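Local coordinates for protein lysyl oxidase (Pichia pastoris, PDB 1W7C) that oxidises primary amines, probably including peptidyl lysine side chains, to aldehydes with the help of copper and a topaquinone cofactor, at residues 292-297 with 301-306. Numbering follows the deposited sequence.
Sequences RWAYDG and YFSWMD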
ATOM      1  N   ARG A 292      18.000 -18.795   2.998  1.00 17.33           N
ATOM      2  CA  ARG A 292      18.994 -17.717   2.823  1.00 17.38           C
ATOM      3  C   ARG A 292      19.113 -16.696   3.965  1.00 17.15           C
ATOM      4  O   ARG A 292      19.806 -15.685   3.819  1.00 17.86           O
ATOM      5  CB  ARG A 292      18.757 -16.980   1.485  1.00 17.35           C
ATOM      6  CG  ARG A 292      18.586 -17.922   0.302  1.00 18.95           C
ATOM      7  CD  ARG A 292      18.781 -17.340  -1.050  1.00 19.14           C
ATOM      8  NE  ARG A 292      18.158 -16.015  -1.134  1.00 16.90           N
ATOM      9  CZ  ARG A 292      18.702 -14.954  -1.720  1.00 17.26           C
ATOM     10  NH1 ARG A 292      19.817 -15.069  -2.445  1.00 17.95           N
ATOM     11  NH2 ARG A 292      18.103 -13.769  -1.566  1.00 17.10           N
ATOM     12  N   TRP A 293      18.422 -16.982   5.073  1.00 15.65           N
ATOM     13  CA  TRP A 293      18.562 -16.268   6.331  1.00 16.56           C
ATOM     14  C   TRP A 293      19.114 -17.248   7.365  1.00 17.31           C
ATOM     15  O   TRP A 293      18.955 -18.451   7.258  1.00 17.22           O
ATOM     16  CB  TRP A 293      17.221 -15.645   6.783  1.00 15.95           C
ATOM     17  CG  TRP A 293      16.069 -16.606   6.885  1.00 16.01           C
ATOM     18  CD1 TRP A 293      15.186 -16.927   5.899  1.00 16.03           C
ATOM     19  CD2 TRP A 293      15.631 -17.324   8.059  1.00 15.46           C
ATOM     20  NE1 TRP A 293      14.265 -17.839   6.361  1.00 16.46           N
ATOM     21  CE2 TRP A 293      14.519 -18.114   7.675  1.00 15.98           C
ATOM     22  CE3 TRP A 293      16.105 -17.438   9.374  1.00 16.61           C
ATOM     23  CZ2 TRP A 293      13.847 -18.934   8.561  1.00 17.97           C
ATOM     24  CZ3 TRP A 293      15.434 -18.255  10.252  1.00 18.72           C
ATOM     25  CH2 TRP A 293      14.326 -19.009   9.840  1.00 18.49           C
ATOM     26  N   ALA A 294      19.807 -16.705   8.347  1.00 16.73           N
ATOM     27  CA  ALA A 294      20.458 -17.469   9.413  1.00 17.82           C
ATOM     28  C   ALA A 294      19.991 -16.972  10.769  1.00 16.70           C
ATOM     29  O   ALA A 294      19.424 -15.893  10.889  1.00 16.84           O
ATOM     30  CB  ALA A 294      21.968 -17.370   9.303  1.00 19.19           C
ATOM     31  N   TYR A 295      20.246 -17.749  11.809  1.00 17.05           N
ATOM     32  CA  TYR A 295      19.805 -17.366  13.149  1.00 17.20           C
ATOM     33  C   TYR A 295      20.621 -18.070  14.210  1.00 17.18           C
ATOM     34  O   TYR A 295      21.264 -19.104  13.953  1.00 18.00           O
ATOM     35  CB  TYR A 295      18.316 -17.657  13.366  1.00 18.26           C
ATOM     36  CG  TYR A 295      17.999 -19.127  13.463  1.00 18.92           C
ATOM     37  CD1 TYR A 295      17.712 -19.730  14.686  1.00 20.01           C
ATOM     38  CD2 TYR A 295      17.991 -19.913  12.329  1.00 21.98           C
ATOM     39  CE1 TYR A 295      17.444 -21.076  14.773  1.00 23.51           C
ATOM     40  CE2 TYR A 295      17.754 -21.304  12.394  1.00 21.39           C
ATOM     41  CZ  TYR A 295      17.483 -21.872  13.618  1.00 21.86           C
ATOM     42  OH  TYR A 295      17.196 -23.206  13.708  1.00 29.65           O
ATOM     43  N   ASP A 296      20.602 -17.438  15.385  1.00 18.55           N
ATOM     44  CA  ASP A 296      21.141 -18.007  16.619  1.00 19.58           C
ATOM     45  C   ASP A 296      19.931 -18.428  17.448  1.00 18.37           C
ATOM     46  O   ASP A 296      19.154 -17.572  17.877  1.00 18.58           O
ATOM     47  CB  ASP A 296      21.949 -16.923  17.352  1.00 18.16           C
ATOM     48  CG  ASP A 296      22.591 -17.424  18.611  1.00 22.51           C
ATOM     49  OD1 ASP A 296      21.997 -18.299  19.275  1.00 20.55           O
ATOM     50  OD2 ASP A 296      23.673 -16.948  19.029  1.00 19.89           O
ATOM     51  N   GLY A 297      19.725 -19.718  17.611  1.00 19.07           N
ATOM     52  CA  GLY A 297      18.505 -20.207  18.233  1.00 21.27           C
ATOM     53  C   GLY A 297      18.362 -19.828  19.694  1.00 24.71           C
ATOM     54  O   GLY A 297      17.270 -19.558  20.160  1.00 27.78           O
ATOM     55  N   TYR A 301      18.601 -14.165  17.526  1.00 15.62           N
ATOM     56  CA  TYR A 301      19.273 -13.194  16.668  1.00 15.88           C
ATOM     57  C   TYR A 301      19.186 -13.716  15.242  1.00 16.21           C
ATOM     58  O   TYR A 301      19.386 -14.917  15.005  1.00 16.89           O
ATOM     59  CB  TYR A 301      20.736 -13.020  17.089  1.00 15.88           C
ATOM     60  CG  TYR A 301      21.511 -12.133  16.152  1.00 15.69           C
ATOM     61  CD1 TYR A 301      21.469 -10.744  16.276  1.00 15.75           C
ATOM     62  CD2 TYR A 301      22.287 -12.666  15.142  1.00 17.64           C
ATOM     63  CE1 TYR A 301      22.163  -9.927  15.419  1.00 17.23           C
ATOM     64  CE2 TYR A 301      22.980 -11.846  14.257  1.00 17.98           C
ATOM     65  CZ  TYR A 301      22.939 -10.473  14.413  1.00 18.13           C
ATOM     66  OH  TYR A 301      23.613  -9.638  13.538  1.00 19.41           O
ATOM     67  N   PHE A 302      18.826 -12.831  14.312  1.00 15.04           N
ATOM     68  CA  PHE A 302      18.563 -13.183  12.917  1.00 15.60           C
ATOM     69  C   PHE A 302      19.438 -12.346  11.994  1.00 16.71           C
ATOM     70  O   PHE A 302      19.688 -11.187  12.283  1.00 16.73           O
ATOM     71  CB  PHE A 302      17.081 -12.885  12.609  1.00 15.47           C
ATOM     72  CG  PHE A 302      16.163 -13.785  13.346  1.00 15.52           C
ATOM     73  CD1 PHE A 302      15.744 -13.474  14.626  1.00 16.06           C
ATOM     74  CD2 PHE A 302      15.771 -15.004  12.807  1.00 15.87           C
ATOM     75  CE1 PHE A 302      14.978 -14.383  15.341  1.00 19.77           C
ATOM     76  CE2 PHE A 302      15.013 -15.883  13.524  1.00 17.41           C
ATOM     77  CZ  PHE A 302      14.613 -15.587  14.765  1.00 18.83           C
ATOM     78  N   SER A 303      19.955 -12.977  10.937  1.00 15.15           N
ATOM     79  CA  SER A 303      20.717 -12.305   9.887  1.00 16.22           C
ATOM     80  C   SER A 303      20.154 -12.674   8.511  1.00 15.60           C
ATOM     81  O   SER A 303      19.816 -13.822   8.225  1.00 16.56           O
ATOM     82  CB  SER A 303      22.239 -12.669   9.953  1.00 21.51           C
ATOM     83  OG  SER A 303      22.493 -13.965   9.510  1.00 25.04           O
ATOM     84  N   TRP A 304      20.101 -11.661   7.659  1.00 15.31           N
ATOM     85  CA  TRP A 304      19.677 -11.823   6.287  1.00 15.81           C
ATOM     86  C   TRP A 304      20.222 -10.679   5.450  1.00 16.12           C
ATOM     87  O   TRP A 304      19.864  -9.530   5.682  1.00 15.09           O
ATOM     88  CB  TRP A 304      18.163 -11.891   6.170  1.00 16.62           C
ATOM     89  CG  TRP A 304      17.656 -11.894   4.745  1.00 14.98           C
ATOM     90  CD1 TRP A 304      17.536 -12.970   3.910  1.00 15.33           C
ATOM     91  CD2 TRP A 304      17.136 -10.771   4.021  1.00 15.50           C
ATOM     92  NE1 TRP A 304      17.026 -12.593   2.699  1.00 15.52           N
ATOM     93  CE2 TRP A 304      16.755 -11.250   2.734  1.00 14.02           C
ATOM     94  CE3 TRP A 304      16.972  -9.420   4.296  1.00 14.09           C
ATOM     95  CZ2 TRP A 304      16.236 -10.407   1.748  1.00 14.79           C
ATOM     96  CZ3 TRP A 304      16.468  -8.610   3.309  1.00 14.40           C
ATOM     97  CH2 TRP A 304      16.087  -9.094   2.076  1.00 14.18           C
ATOM     98  N   MET A 305      21.033 -11.012   4.438  1.00 14.42           N
ATOM     99  CA  MET A 305      21.448 -10.023   3.430  1.00 15.20           C
ATOM    100  C   MET A 305      21.868  -8.693   4.054  1.00 14.55           C
ATOM    101  O   MET A 305      21.477  -7.634   3.587  1.00 16.15           O
ATOM    102  CB  MET A 305      20.350  -9.833   2.376  1.00 15.28           C
ATOM    103  CG  MET A 305      19.944 -11.125   1.723  1.00 15.73           C
ATOM    104  SD  MET A 305      21.331 -11.910   0.843  1.00 18.49           S
ATOM    105  CE  MET A 305      20.798 -13.589   0.925  1.00 17.96           C
ATOM    106  N   ASP A 306      22.764  -8.798   5.044  1.00 14.85           N
ATOM    107  CA  ASP A 306      23.403  -7.688   5.748  1.00 16.32           C
ATOM    108  C   ASP A 306      22.541  -7.020   6.815  1.00 15.17           C
ATOM    109  O   ASP A 306      22.980  -6.032   7.405  1.00 16.38           O
ATOM    110  CB  ASP A 306      24.000  -6.632   4.798  1.00 16.44           C
ATOM    111  CG  ASP A 306      25.239  -7.112   4.085  1.00 19.12           C
ATOM    112  OD1 ASP A 306      25.565  -6.534   3.025  1.00 23.22           O
ATOM    113  OD2 ASP A 306      25.935  -8.006   4.543  1.00 24.42           O
TER
HETATM  114  O   HOH W   1      21.686 -13.877   4.410  1.00 16.49           O
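Ala294 and Ser303 form a hydrogen-bonded pair of an antiparallel β-hairpin in the enzyme domain, Ala294 N donating almost straight to Ser303 O (2.9 Å, 171°) and Ser303 N returning a bond to Ala294 O from above the carbonyl plane; Asp296 N grips Tyr301 O at 2.8 Å. At the end away from the turn, beyond Ala294-Ser303, a water accepts from Met305 N and donates to Arg292 O. On one face, Trp293, Tyr295 and Phe302 gather: CD2 of Phe302 lies 3.7 Å from Tyr295 CB, and Trp293 CZ3 meets the Phe302 ring at its edge, CE2 being 4.1 Å away. Beyond them, Met305 bends at chi2 (-61°), which carries CE over the centre of the Arg292 guanidinium, 3.6 Å from CZ, while Met305 CG lies over one face of the Trp304 ring, toward its rim. The guanidinium is salt-bridged to Glu403, which also accepts from Trp304 NE1, and to Asp278 of the second subunit. With an alanine in place of Arg292, both carboxylates would probably lose this cationic partner, and Met305 CE the flat group beneath it. The open end of the hairpin thus combines apolar packing with buried charge pairing that ties it to the second subunit.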